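Local coordinates for endoglucanase FnCel5A (Fervidobacterium nodosum, PDB 3NCO), which probably cuts internal beta-1,4-glucosidic bonds of cellulose as an endo-acting glycoside hydrolase, at residues H203-E206 / F210-Q213; F261-K266 / E270-W275; I42-F47 / V84-D89; S57-I62 / F138-N143. One frame throughout, in Å; residues are numbered along the deposited sequence.

Contact 1: residues H203-E206 / F210-Q213; sequences HYYE and FTHQ
Tyr205 meets Thr211 and His212 from the other end of a short loop, and its side chain is worth following outward. Tyr205 CB lies 3.5 Å from Thr211 OG1, the first touch. CG stands anti to the carbonyl carbon (chi1 -70°), which carries the ring over toward His212. There CG and CD1 present one face of the phenol to the edge of the imidazole, a T-shaped pair with ring centroids 5.1 Å apart and planes at 84°. CE1 is the last ring carbon near His212; beyond it, the hydroxyl OH turns to another part of the fold and hydrogen-bonds to Glu260. The polar tie is side chain to main chain: Thr211 OG1 donates to Tyr205 O at 2.7 Å, approaching 19° off the carbonyl plane, while Thr211 CG2 rests 3.3 Å from Tyr205 O. A valine in place of Thr211 would probably keep the bulk but leave Tyr205 O without this donor, weakening the hold of the loop on the helix end. What results is a compact turn after strand 198-204, at the C-terminal mouth of a TIM barrel, the end that carries the active site in family 5 enzymes.

Contact 2: residues F261-K266 / E270-W275; sequences FGAYSK and ESRVKW
Arg272 takes hold of Ala263 O with two nitrogens at once, side-on: Arg272 NE donates to Ala263 O at 2.8 Å and Arg272 NH2 reaches Ala263 O at 3.0 Å. Both bonds are bent, and they arrive differently, NH2 nearly in line with the C=O bond and NE from above the carbonyl plane. The bend of the arginine chain at chi3 (78°) swings the head round to this oxygen. Arg272 NH1 is used too: it donates to a water at 2.9 Å, and that water in turn donates to Ser265 O. One face of the Arg272 guanidinium lies against the backbone of the same loop, with Ser265 CA 3.5 Å above its centre. A leucine in place of Arg272 would probably leave Ala263 O without either donor and strip the loop of the flat group it rests on. Farther out the contact turns apolar. Ala263 CB sits 3.8 Å from Arg272 CG, and the indole of Trp275, its CG anti to the backbone N (chi1 -176°), pushes its edge at the backbone, Trp275 CZ3 coming 3.5 Å from Gly262 N. The same CZ3 touches Phe261 CD2 at the phenyl edge, while Trp275 NE1 hydrogen-bonds to Glu206 O. The chemistry implies that one cationic side chain probably helps hold the loop before helix 269-285 through neutral main-chain oxygens, one directly and one through water.

Contact 3: residues I42-F47 / V84-D89; sequences IEDEYF and VKHVVD
The imidazole of His86 meets the carboxylate of Asp44 at its edge, the two planes turned 33° apart, while the phenyl ring of Phe47 is met obliquely by the methyl CG1 of Val87. These two pairs join helices 44-53 and 78-93, neighbours in the outer helical layer of a TIM barrel. The polar pair lies toward the exposed side. His86 NE2 donates to Asp44 OD1 at 2.8 Å, with an N-H...O angle of 153°; OD1 is met on its syn side, and it stands a little off the ring plane. With His86 CG anti to the backbone N (chi1 170°), the ring reaches across from its helix, and the aspartate comes at roughly a right angle to it. Beneath, the contact is buried and apolar: Phe47 and Val87 also cross at about a right angle, and Ile42, in the loop just before its helix, adds its CD1 at 4.5 Å from Val87 CG1. Inward, Phe47 rests on Val58 and Val87 on Ile60, so both helices pack on strand 57-60 of the barrel wall. Val87 CG1 is thus shared by Ile42 and Phe47, and Phe47 CZ approaches that methyl to 3.7 Å.

Contact 4: residues S57-I62 / F138-N143; sequences SVRIPI and FFEIFN
Strands 57-60 and 137-140 run parallel but are not neighbours, strand 97-101 lying between them, and even their nearest CA atoms, those of Arg59 and Phe138, stay 9.3 Å apart. Long side chains bridge that distance across the barrel interior. Arg59 is extended from CG to NE, and Glu140 is fully stretched, its CG anti to the backbone N (chi1 178°); the two chains cross at about a right angle. The arginine meets the carboxylate side-on in a bidentate salt bridge: Arg59 NE to Glu140 OE1 at 2.7 Å, nearly straight, and Arg59 NH2 to Glu140 OE2 at 3.0 Å. Both oxygens lie close to the guanidinium plane, and OE1 uses its syn lone pair, although the two planes are turned 46° apart. Asn143 comes to the same edge, its ND2 2.8 Å from Arg59 NH2; as modelled these are two donors, so the approach is not a hydrogen bond. The third nitrogen, NH1, forms a salt bridge with Glu260 and a hydrogen bond to Asn25, so the buried guanidinium is held by two carboxylates and an amide oxygen. Glu140 OE2 also lies near the like-charged Asp177. Asn143 opens the Asn-Glu-Pro sequence typical of family 5, and an arginine braced among acids beside it, at the C-terminal ends of the strands, is consistent with the active-site floor of this TIM barrel.

How the contacts relate
From the N terminus, contact 3 opens first at 42-47, and contact 4 opens at 57-62 before contact 3 closes at 84-89; contact 4 then closes at 138-143, so the two cross. Their centres lie about 14 Å apart and they touch, contact 3 joining two outer helices over strand 57-60 while contact 4 spans the barrel interior from that strand. Contacts 1 and 2 follow in series, each closing a short loop, after strands 198-204 and 256-261 respectively. They abut, with a probable hydrogen bond from Tyr264 N to Thr211 O. His203 of contact 1 packs on Asn143 of contact 4, linking both halves of the barrel.

Contact 1: residues H203-E206 / F210-Q213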
loop_
_atom_site.group_PDB
_atom_site.type_symbol
_atom_site.label_atom_id
_atom_site.label_comp_id
_atom_site.label_asym_id
_atom_site.label_seq_id
_atom_site.Cartn_x
_atom_site.Cartn_y
_atom_site.Cartn_z
ATOM N N HIS A 203 4.934 -5.122 3.087
ATOM C CA HIS A 203 4.392 -5.779 1.917
ATOM C C HIS A 203 4.888 -7.199 1.874
ATOM O O HIS A 203 6.004 -7.473 2.327
ATOM C CB HIS A 203 4.866 -5.069 0.678
ATOM C CG HIS A 203 4.369 -3.663 0.600
ATOM N ND1 HIS A 203 4.764 -2.802 -0.388
ATOM C CD2 HIS A 203 3.498 -2.994 1.383
ATOM C CE1 HIS A 203 4.144 -1.642 -0.220
ATOM N NE2 HIS A 203 3.370 -1.735 0.855
ATOM N N TYR A 204 4.064 -8.104 1.357
ATOM C CA TYR A 204 4.396 -9.513 1.406
ATOM C C TYR A 204 4.275 -10.173 0.047
ATOM O O TYR A 204 3.178 -10.263 -0.512
ATOM C CB TYR A 204 3.556 -10.302 2.425
ATOM C CG TYR A 204 4.215 -11.635 2.766
ATOM C CD1 TYR A 204 5.374 -11.683 3.540
ATOM C CD2 TYR A 204 3.660 -12.844 2.310
ATOM C CE1 TYR A 204 5.972 -12.929 3.820
ATOM C CE2 TYR A 204 4.227 -14.065 2.580
ATOM C CZ TYR A 204 5.377 -14.100 3.339
ATOM O OH TYR A 204 5.942 -15.295 3.651
ATOM N N TYR A 205 5.419 -10.663 -0.437
ATOM C CA TYR A 205 5.499 -11.367 -1.717
ATOM C C TYR A 205 6.399 -12.619 -1.669
ATOM O O TYR A 205 6.877 -13.088 -2.710
ATOM C CB TYR A 205 6.085 -10.409 -2.741
ATOM C CG TYR A 205 5.136 -9.285 -3.101
ATOM C CD1 TYR A 205 4.043 -9.517 -3.919
ATOM C CD2 TYR A 205 5.376 -7.943 -2.661
ATOM C CE1 TYR A 205 3.199 -8.503 -4.303
ATOM C CE2 TYR A 205 4.525 -6.912 -3.058
ATOM C CZ TYR A 205 3.439 -7.186 -3.876
ATOM O OH TYR A 205 2.602 -6.188 -4.303
ATOM N N GLU A 206 6.600 -13.181 -0.478
ATOM C CA GLU A 206 7.366 -14.431 -0.364
ATOM C C GLU A 206 6.497 -15.631 -0.619
ATOM O O GLU A 206 5.324 -15.635 -0.208
ATOM C CB GLU A 206 7.976 -14.548 1.019
ATOM C CG GLU A 206 8.835 -13.297 1.323
ATOM C CD GLU A 206 9.845 -13.046 0.217
ATOM O OE1 GLU A 206 10.492 -13.998 -0.280
ATOM O OE2 GLU A 206 9.988 -11.898 -0.236
ATOM N N PHE A 210 8.057 -17.395 -6.383
ATOM C CA PHE A 210 6.695 -17.808 -6.698
ATOM C C PHE A 210 5.831 -16.626 -7.137
ATOM O O PHE A 210 5.192 -16.671 -8.197
ATOM C CB PHE A 210 6.008 -18.557 -5.548
ATOM C CG PHE A 210 4.534 -18.779 -5.808
ATOM C CD1 PHE A 210 4.116 -19.701 -6.778
ATOM C CD2 PHE A 210 3.571 -18.007 -5.181
ATOM C CE1 PHE A 210 2.774 -19.858 -7.077
ATOM C CE2 PHE A 210 2.214 -18.141 -5.474
ATOM C CZ PHE A 210 1.809 -19.071 -6.417
ATOM N N THR A 211 5.796 -15.551 -6.336
ATOM C CA THR A 211 4.840 -14.485 -6.627
ATOM C C THR A 211 5.283 -13.659 -7.839
ATOM O O THR A 211 4.453 -12.974 -8.464
ATOM C CB THR A 211 4.694 -13.511 -5.445
ATOM O OG1 THR A 211 5.958 -12.846 -5.223
ATOM C CG2 THR A 211 4.164 -14.261 -4.155
ATOM N N HIS A 212 6.584 -13.703 -8.169
ATOM C CA HIS A 212 7.063 -12.880 -9.295
ATOM C C HIS A 212 7.623 -13.712 -10.429
ATOM O O HIS A 212 8.317 -13.166 -11.295
ATOM C CB HIS A 212 8.094 -11.825 -8.841
ATOM C CG HIS A 212 7.497 -10.748 -8.018
ATOM N ND1 HIS A 212 7.486 -9.415 -8.399
ATOM C CD2 HIS A 212 6.821 -10.818 -6.847
ATOM C CE1 HIS A 212 6.833 -8.712 -7.484
ATOM N NE2 HIS A 212 6.423 -9.537 -6.533
ATOM N N GLN A 213 7.294 -15.012 -10.480
ATOM C CA GLN A 213 7.760 -15.832 -11.612
ATOM C C GLN A 213 7.221 -15.246 -12.912
ATOM O O GLN A 213 6.051 -14.800 -13.006
ATOM C CB GLN A 213 7.336 -17.281 -11.455
ATOM C CG GLN A 213 5.836 -17.473 -11.496
ATOM C CD GLN A 213 5.472 -18.893 -11.114
ATOM O OE1 GLN A 213 5.685 -19.823 -11.895
ATOM N NE2 GLN A 213 4.985 -19.084 -9.877
#

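Contact 2: residues F261-K266 / E270-W275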
loop_
_atom_site.group_PDB
_atom_site.type_symbol
_atom_site.label_atom_id
_atom_site.label_comp_id
_atom_site.label_asym_id
_atom_site.label_seq_id
_atom_site.Cartn_x
_atom_site.Cartn_y
_atom_site.Cartn_z
ATOM N N PHE A 261 -0.127 -7.439 -1.075
ATOM C CA PHE A 261 0.184 -8.861 -1.210
ATOM C C PHE A 261 -0.449 -9.429 -2.469
ATOM O O PHE A 261 -1.579 -9.076 -2.800
ATOM C CB PHE A 261 -0.199 -9.697 0.052
ATOM C CG PHE A 261 -1.680 -10.013 0.196
ATOM C CD1 PHE A 261 -2.562 -9.051 0.641
ATOM C CD2 PHE A 261 -2.141 -11.317 -0.028
ATOM C CE1 PHE A 261 -3.952 -9.350 0.817
ATOM C CE2 PHE A 261 -3.452 -11.632 0.128
ATOM C CZ PHE A 261 -4.380 -10.681 0.549
ATOM N N GLY A 262 0.278 -10.263 -3.218
ATOM C CA GLY A 262 -0.356 -10.836 -4.426
ATOM C C GLY A 262 0.609 -11.693 -5.223
ATOM O O GLY A 262 1.816 -11.561 -5.058
ATOM N N ALA A 263 0.063 -12.550 -6.093
ATOM C CA ALA A 263 0.885 -13.399 -6.957
ATOM C C ALA A 263 0.571 -13.062 -8.418
ATOM O O ALA A 263 -0.598 -13.025 -8.820
ATOM C CB ALA A 263 0.623 -14.877 -6.680
ATOM N N TYR A 264 1.633 -12.857 -9.201
ATOM C CA TYR A 264 1.506 -12.495 -10.607
ATOM C C TYR A 264 0.783 -13.585 -11.397
ATOM O O TYR A 264 0.948 -14.778 -11.112
ATOM C CB TYR A 264 2.920 -12.317 -11.153
ATOM C CG TYR A 264 3.030 -11.771 -12.565
ATOM C CD1 TYR A 264 2.283 -10.661 -12.956
ATOM C CD2 TYR A 264 3.949 -12.314 -13.467
ATOM C CE1 TYR A 264 2.390 -10.134 -14.270
ATOM C CE2 TYR A 264 4.060 -11.797 -14.749
ATOM C CZ TYR A 264 3.266 -10.717 -15.132
ATOM O OH TYR A 264 3.410 -10.196 -16.398
ATOM N N SER A 265 0.077 -13.174 -12.456
ATOM C CA SER A 265 -0.750 -14.125 -13.251
ATOM C C SER A 265 0.028 -15.162 -14.056
ATOM O O SER A 265 -0.573 -16.109 -14.568
ATOM C CB SER A 265 -1.698 -13.362 -14.180
ATOM O OG SER A 265 -0.918 -12.529 -15.051
ATOM N N LYS A 266 1.343 -15.029 -14.158
ATOM C CA LYS A 266 2.113 -16.123 -14.785
ATOM C C LYS A 266 2.296 -17.375 -13.892
ATOM O O LYS A 266 2.661 -18.455 -14.394
ATOM C CB LYS A 266 3.428 -15.620 -15.395
ATOM C CG LYS A 266 3.198 -14.677 -16.575
ATOM C CD LYS A 266 4.525 -14.499 -17.324
ATOM C CE LYS A 266 4.451 -13.477 -18.463
ATOM N NZ LYS A 266 5.850 -13.183 -18.966
ATOM N N GLU A 270 -4.290 -22.257 -9.452
ATOM C CA GLU A 270 -4.551 -22.929 -8.156
ATOM C C GLU A 270 -3.526 -22.524 -7.116
ATOM O O GLU A 270 -3.912 -22.195 -5.985
ATOM C CB GLU A 270 -4.729 -24.450 -8.226
ATOM C CG GLU A 270 -5.189 -25.013 -6.818
ATOM C CD GLU A 270 -6.087 -26.258 -6.852
ATOM O OE1 GLU A 270 -6.626 -26.643 -5.753
ATOM O OE2 GLU A 270 -6.258 -26.846 -7.953
ATOM N N SER A 271 -2.243 -22.504 -7.508
ATOM C CA SER A 271 -1.220 -21.943 -6.595
ATOM C C SER A 271 -1.533 -20.522 -6.118
ATOM O O SER A 271 -1.432 -20.227 -4.933
ATOM C CB SER A 271 0.196 -21.997 -7.178
ATOM O OG SER A 271 0.618 -23.331 -7.410
ATOM N N ARG A 272 -1.947 -19.650 -7.028
ATOM C CA ARG A 272 -2.262 -18.266 -6.675
ATOM C C ARG A 272 -3.380 -18.219 -5.638
ATOM O O ARG A 272 -3.334 -17.449 -4.643
ATOM C CB ARG A 272 -2.689 -17.504 -7.926
ATOM C CG ARG A 272 -1.533 -17.209 -8.836
ATOM C CD ARG A 272 -1.974 -16.523 -10.088
ATOM N NE ARG A 272 -2.231 -15.119 -9.832
ATOM C CZ ARG A 272 -3.091 -14.363 -10.526
ATOM N NH1 ARG A 272 -3.772 -14.875 -11.547
ATOM N NH2 ARG A 272 -3.230 -13.061 -10.208
ATOM N N VAL A 273 -4.390 -19.068 -5.877
ATOM C CA VAL A 273 -5.582 -19.102 -5.049
ATOM C C VAL A 273 -5.229 -19.575 -3.626
ATOM O O VAL A 273 -5.662 -18.936 -2.631
ATOM C CB VAL A 273 -6.645 -20.027 -5.706
ATOM C CG1 VAL A 273 -7.695 -20.461 -4.675
ATOM C CG2 VAL A 273 -7.290 -19.321 -6.877
ATOM N N LYS A 274 -4.440 -20.661 -3.551
ATOM C CA LYS A 274 -3.981 -21.192 -2.248
ATOM C C LYS A 274 -3.063 -20.211 -1.490
ATOM O O LYS A 274 -3.215 -20.024 -0.270
ATOM C CB LYS A 274 -3.267 -22.512 -2.432
ATOM C CG LYS A 274 -4.205 -23.661 -2.753
ATOM C CD LYS A 274 -3.423 -24.996 -2.803
ATOM C CE LYS A 274 -4.239 -26.125 -3.433
ATOM N NZ LYS A 274 -5.613 -26.190 -2.862
ATOM N N TRP A 275 -2.087 -19.634 -2.196
ATOM C CA TRP A 275 -1.145 -18.681 -1.568
ATOM C C TRP A 275 -1.909 -17.468 -1.047
ATOM O O TRP A 275 -1.712 -17.049 0.096
ATOM C CB TRP A 275 -0.047 -18.274 -2.578
ATOM C CG TRP A 275 1.018 -17.369 -2.002
ATOM C CD1 TRP A 275 2.222 -17.759 -1.431
ATOM C CD2 TRP A 275 1.003 -15.929 -1.968
ATOM N NE1 TRP A 275 2.931 -16.642 -1.032
ATOM C CE2 TRP A 275 2.204 -15.519 -1.346
ATOM C CE3 TRP A 275 0.076 -14.952 -2.389
ATOM C CZ2 TRP A 275 2.500 -14.169 -1.113
ATOM C CZ3 TRP A 275 0.379 -13.596 -2.171
ATOM C CH2 TRP A 275 1.579 -13.241 -1.529
HETATM O O HOH W 1 -3.064 -17.288 -13.009
#

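Contact 3: residues I42-F47 / V84-D89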
loop_
_atom_site.group_PDB
_atom_site.type_symbol
_atom_site.label_atom_id
_atom_site.label_comp_id
_atom_site.label_asym_id
_atom_site.label_seq_id
_atom_site.Cartn_x
_atom_site.Cartn_y
_atom_site.Cartn_z
ATOM N N ILE A 42 -8.505 5.147 -13.754
ATOM C CA ILE A 42 -9.539 4.921 -12.723
ATOM C C ILE A 42 -10.910 5.476 -13.134
ATOM O O ILE A 42 -11.090 6.672 -13.305
ATOM C CB ILE A 42 -9.097 5.464 -11.337
ATOM C CG1 ILE A 42 -7.725 4.847 -10.945
ATOM C CG2 ILE A 42 -10.223 5.181 -10.278
ATOM C CD1 ILE A 42 -7.074 5.441 -9.753
ATOM N N GLU A 43 -11.850 4.566 -13.290
ATOM C CA GLU A 43 -13.233 4.909 -13.592
ATOM C C GLU A 43 -13.974 5.086 -12.290
ATOM O O GLU A 43 -13.740 4.360 -11.327
ATOM C CB GLU A 43 -13.901 3.794 -14.477
ATOM C CG GLU A 43 -13.169 3.594 -15.852
ATOM C CD GLU A 43 -13.733 2.424 -16.777
ATOM O OE1 GLU A 43 -14.937 2.015 -16.581
ATOM O OE2 GLU A 43 -13.004 1.929 -17.751
ATOM N N ASP A 44 -14.905 6.050 -12.252
ATOM C CA ASP A 44 -15.667 6.260 -11.012
ATOM C C ASP A 44 -16.390 4.990 -10.618
ATOM O O ASP A 44 -16.565 4.717 -9.412
ATOM C CB ASP A 44 -16.725 7.353 -11.247
ATOM C CG ASP A 44 -16.128 8.758 -11.307
ATOM O OD1 ASP A 44 -14.881 8.906 -11.231
ATOM O OD2 ASP A 44 -16.961 9.723 -11.442
ATOM N N GLU A 45 -16.861 4.228 -11.609
ATOM C CA GLU A 45 -17.632 2.979 -11.333
ATOM C C GLU A 45 -16.788 1.949 -10.565
ATOM O O GLU A 45 -17.318 1.104 -9.882
ATOM C CB GLU A 45 -18.188 2.322 -12.610
ATOM C CG GLU A 45 -17.038 1.729 -13.479
ATOM C CD GLU A 45 -17.442 1.214 -14.858
ATOM O OE1 GLU A 45 -17.611 -0.038 -15.028
ATOM O OE2 GLU A 45 -17.592 2.069 -15.797
ATOM N N TYR A 46 -15.458 2.022 -10.680
ATOM C CA TYR A 46 -14.605 1.039 -10.010
ATOM C C TYR A 46 -14.860 1.006 -8.511
ATOM O O TYR A 46 -14.824 -0.075 -7.888
ATOM C CB TYR A 46 -13.133 1.360 -10.230
ATOM C CG TYR A 46 -12.597 1.047 -11.632
ATOM C CD1 TYR A 46 -13.375 0.364 -12.572
ATOM C CD2 TYR A 46 -11.288 1.364 -11.952
ATOM C CE1 TYR A 46 -12.854 0.064 -13.857
ATOM C CE2 TYR A 46 -10.750 1.061 -13.196
ATOM C CZ TYR A 46 -11.522 0.386 -14.124
ATOM O OH TYR A 46 -10.980 0.100 -15.375
ATOM N N PHE A 47 -15.099 2.184 -7.943
ATOM C CA PHE A 47 -15.292 2.233 -6.452
ATOM C C PHE A 47 -16.622 1.621 -5.999
ATOM O O PHE A 47 -16.687 0.963 -4.923
ATOM C CB PHE A 47 -15.065 3.641 -5.922
ATOM C CG PHE A 47 -13.698 4.147 -6.201
ATOM C CD1 PHE A 47 -12.593 3.569 -5.582
ATOM C CD2 PHE A 47 -13.498 5.183 -7.097
ATOM C CE1 PHE A 47 -11.275 4.022 -5.861
ATOM C CE2 PHE A 47 -12.204 5.644 -7.399
ATOM C CZ PHE A 47 -11.100 5.077 -6.765
ATOM N N VAL A 84 -6.812 13.873 -8.176
ATOM C CA VAL A 84 -6.732 13.027 -6.970
ATOM C C VAL A 84 -7.933 13.314 -6.022
ATOM O O VAL A 84 -8.532 12.387 -5.441
ATOM C CB VAL A 84 -5.336 13.136 -6.276
ATOM C CG1 VAL A 84 -5.271 12.275 -5.030
ATOM C CG2 VAL A 84 -4.255 12.667 -7.225
ATOM N N LYS A 85 -8.254 14.593 -5.865
ATOM C CA LYS A 85 -9.399 14.979 -5.009
ATOM C C LYS A 85 -10.673 14.366 -5.552
ATOM O O LYS A 85 -11.535 13.903 -4.784
ATOM C CB LYS A 85 -9.581 16.492 -4.914
ATOM C CG LYS A 85 -8.591 17.160 -4.004
ATOM C CD LYS A 85 -8.546 18.671 -4.143
ATOM C CE LYS A 85 -9.593 19.392 -3.299
ATOM N NZ LYS A 85 -9.253 20.867 -3.284
ATOM N N HIS A 86 -10.832 14.401 -6.867
ATOM C CA HIS A 86 -12.010 13.757 -7.450
ATOM C C HIS A 86 -12.061 12.261 -7.127
ATOM O O HIS A 86 -13.086 11.718 -6.703
ATOM C CB HIS A 86 -12.079 13.962 -8.954
ATOM C CG HIS A 86 -13.124 13.116 -9.607
ATOM N ND1 HIS A 86 -14.472 13.435 -9.567
ATOM C CD2 HIS A 86 -13.033 11.920 -10.233
ATOM C CE1 HIS A 86 -15.160 12.488 -10.195
ATOM N NE2 HIS A 86 -14.306 11.556 -10.610
ATOM N N VAL A 87 -10.907 11.592 -7.274
ATOM C CA VAL A 87 -10.877 10.149 -7.075
ATOM C C VAL A 87 -11.126 9.783 -5.592
ATOM O O VAL A 87 -11.783 8.788 -5.264
ATOM C CB VAL A 87 -9.497 9.623 -7.564
ATOM C CG1 VAL A 87 -9.207 8.279 -7.041
ATOM C CG2 VAL A 87 -9.466 9.633 -9.075
ATOM N N VAL A 88 -10.532 10.538 -4.684
ATOM C CA VAL A 88 -10.821 10.343 -3.244
ATOM C C VAL A 88 -12.281 10.587 -2.925
ATOM O O VAL A 88 -12.880 9.792 -2.173
ATOM C CB VAL A 88 -10.138 11.394 -2.429
ATOM C CG1 VAL A 88 -10.533 11.265 -0.958
ATOM C CG2 VAL A 88 -8.650 11.143 -2.542
ATOM N N ASP A 89 -12.852 11.644 -3.517
ATOM C CA ASP A 89 -14.267 11.981 -3.299
ATOM C C ASP A 89 -15.178 10.814 -3.678
ATOM O O ASP A 89 -16.078 10.431 -2.920
ATOM C CB ASP A 89 -14.681 13.198 -4.134
ATOM C CG ASP A 89 -14.157 14.511 -3.588
ATOM O OD1 ASP A 89 -13.710 14.559 -2.428
ATOM O OD2 ASP A 89 -14.245 15.507 -4.355
#

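Contact 4: residues S57-I62 / F138-N143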
loop_
_atom_site.group_PDB
_atom_site.type_symbol
_atom_site.label_atom_id
_atom_site.label_comp_id
_atom_site.label_asym_id
_atom_site.label_seq_id
_atom_site.Cartn_x
_atom_site.Cartn_y
_atom_site.Cartn_z
ATOM N N SER A 57 -11.845 -1.021 1.958
ATOM C CA SER A 57 -10.953 0.127 1.754
ATOM C C SER A 57 -10.195 -0.012 0.443
ATOM O O SER A 57 -10.139 -1.107 -0.149
ATOM C CB SER A 57 -9.968 0.207 2.923
ATOM O OG SER A 57 -9.123 -0.932 2.906
ATOM N N VAL A 58 -9.670 1.117 -0.007
ATOM C CA VAL A 58 -8.869 1.124 -1.222
ATOM C C VAL A 58 -7.600 1.899 -0.961
ATOM O O VAL A 58 -7.615 2.948 -0.318
ATOM C CB VAL A 58 -9.680 1.804 -2.412
ATOM C CG1 VAL A 58 -10.184 3.197 -2.092
ATOM C CG2 VAL A 58 -8.986 1.676 -3.734
ATOM N N ARG A 59 -6.486 1.359 -1.466
ATOM C CA ARG A 59 -5.215 2.032 -1.337
ATOM C C ARG A 59 -4.853 2.561 -2.741
ATOM O O ARG A 59 -4.879 1.788 -3.683
ATOM C CB ARG A 59 -4.126 1.029 -0.863
ATOM C CG ARG A 59 -2.739 1.664 -0.907
ATOM C CD ARG A 59 -1.750 0.804 -0.101
ATOM N NE ARG A 59 -0.377 1.314 -0.024
ATOM C CZ ARG A 59 0.628 0.947 -0.820
ATOM N NH1 ARG A 59 0.433 0.113 -1.846
ATOM N NH2 ARG A 59 1.857 1.450 -0.558
ATOM N N ILE A 60 -4.538 3.860 -2.837
ATOM C CA ILE A 60 -4.341 4.545 -4.141
ATOM C C ILE A 60 -2.861 5.038 -4.247
ATOM O O ILE A 60 -2.508 6.078 -3.710
ATOM C CB ILE A 60 -5.311 5.776 -4.299
ATOM C CG1 ILE A 60 -6.774 5.372 -3.996
ATOM C CG2 ILE A 60 -5.248 6.364 -5.700
ATOM C CD1 ILE A 60 -7.771 6.593 -4.094
ATOM N N PRO A 61 -2.017 4.301 -4.988
ATOM C CA PRO A 61 -0.662 4.698 -5.351
ATOM C C PRO A 61 -0.711 5.998 -6.203
ATOM O O PRO A 61 -1.514 6.091 -7.134
ATOM C CB PRO A 61 -0.161 3.480 -6.142
ATOM C CG PRO A 61 -1.017 2.230 -5.561
ATOM C CD PRO A 61 -2.374 2.915 -5.412
ATOM N N ILE A 62 0.103 6.992 -5.822
ATOM C CA ILE A 62 0.136 8.286 -6.533
ATOM C C ILE A 62 1.562 8.822 -6.749
ATOM O O ILE A 62 2.291 9.010 -5.791
ATOM C CB ILE A 62 -0.706 9.361 -5.751
ATOM C CG1 ILE A 62 -2.110 8.825 -5.437
ATOM C CG2 ILE A 62 -0.711 10.713 -6.474
ATOM C CD1 ILE A 62 -2.945 9.736 -4.481
ATOM N N PHE A 138 -6.929 8.223 5.013
ATOM C CA PHE A 138 -5.609 8.055 5.675
ATOM C C PHE A 138 -4.482 8.493 4.741
ATOM O O PHE A 138 -4.618 8.321 3.511
ATOM C CB PHE A 138 -5.350 6.562 5.985
ATOM C CG PHE A 138 -6.315 5.946 6.962
ATOM C CD1 PHE A 138 -7.283 6.675 7.598
ATOM C CD2 PHE A 138 -6.170 4.602 7.297
ATOM C CE1 PHE A 138 -8.216 6.039 8.466
ATOM C CE2 PHE A 138 -7.050 3.971 8.183
ATOM C CZ PHE A 138 -8.097 4.687 8.756
ATOM N N PHE A 139 -3.382 9.037 5.297
ATOM C CA PHE A 139 -2.220 9.362 4.466
ATOM C C PHE A 139 -1.161 8.273 4.603
ATOM O O PHE A 139 -1.134 7.576 5.626
ATOM C CB PHE A 139 -1.561 10.653 4.949
ATOM C CG PHE A 139 -2.427 11.872 4.773
ATOM C CD1 PHE A 139 -3.513 11.808 3.895
ATOM C CD2 PHE A 139 -2.121 13.101 5.429
ATOM C CE1 PHE A 139 -4.339 12.882 3.694
ATOM C CE2 PHE A 139 -2.928 14.237 5.224
ATOM C CZ PHE A 139 -4.036 14.145 4.333
ATOM N N GLU A 140 -0.284 8.122 3.606
ATOM C CA GLU A 140 0.783 7.138 3.666
ATOM C C GLU A 140 2.039 7.761 3.061
ATOM O O GLU A 140 2.090 7.911 1.849
ATOM C CB GLU A 140 0.373 5.899 2.875
ATOM C CG GLU A 140 1.516 4.850 2.889
ATOM C CD GLU A 140 1.229 3.569 2.126
ATOM O OE1 GLU A 140 0.157 3.495 1.489
ATOM O OE2 GLU A 140 2.065 2.665 2.146
ATOM N N ILE A 141 2.993 8.172 3.904
ATOM C CA ILE A 141 4.086 9.051 3.476
ATOM C C ILE A 141 4.822 8.615 2.215
ATOM O O ILE A 141 4.971 9.401 1.268
ATOM C CB ILE A 141 5.103 9.233 4.602
ATOM C CG1 ILE A 141 4.399 10.058 5.680
ATOM C CG2 ILE A 141 6.319 10.083 4.116
ATOM C CD1 ILE A 141 5.183 10.092 7.020
ATOM N N PHE A 142 5.252 7.344 2.187
ATOM C CA PHE A 142 5.989 6.848 1.021
ATOM C C PHE A 142 5.901 5.338 0.886
ATOM O O PHE A 142 5.997 4.608 1.873
ATOM C CB PHE A 142 7.448 7.326 1.014
ATOM C CG PHE A 142 8.135 7.133 -0.298
ATOM C CD1 PHE A 142 7.677 7.774 -1.473
ATOM C CD2 PHE A 142 9.209 6.254 -0.377
ATOM C CE1 PHE A 142 8.309 7.529 -2.706
ATOM C CE2 PHE A 142 9.874 6.039 -1.586
ATOM C CZ PHE A 142 9.431 6.662 -2.744
ATOM N N ASN A 143 5.778 4.884 -0.355
ATOM C CA ASN A 143 5.737 3.456 -0.658
ATOM C C ASN A 143 7.138 2.874 -0.744
ATOM O O ASN A 143 7.977 3.328 -1.504
ATOM C CB ASN A 143 5.080 3.321 -2.032
ATOM C CG ASN A 143 5.009 1.897 -2.507
ATOM O OD1 ASN A 143 5.675 1.514 -3.495
ATOM N ND2 ASN A 143 4.293 1.128 -1.818
#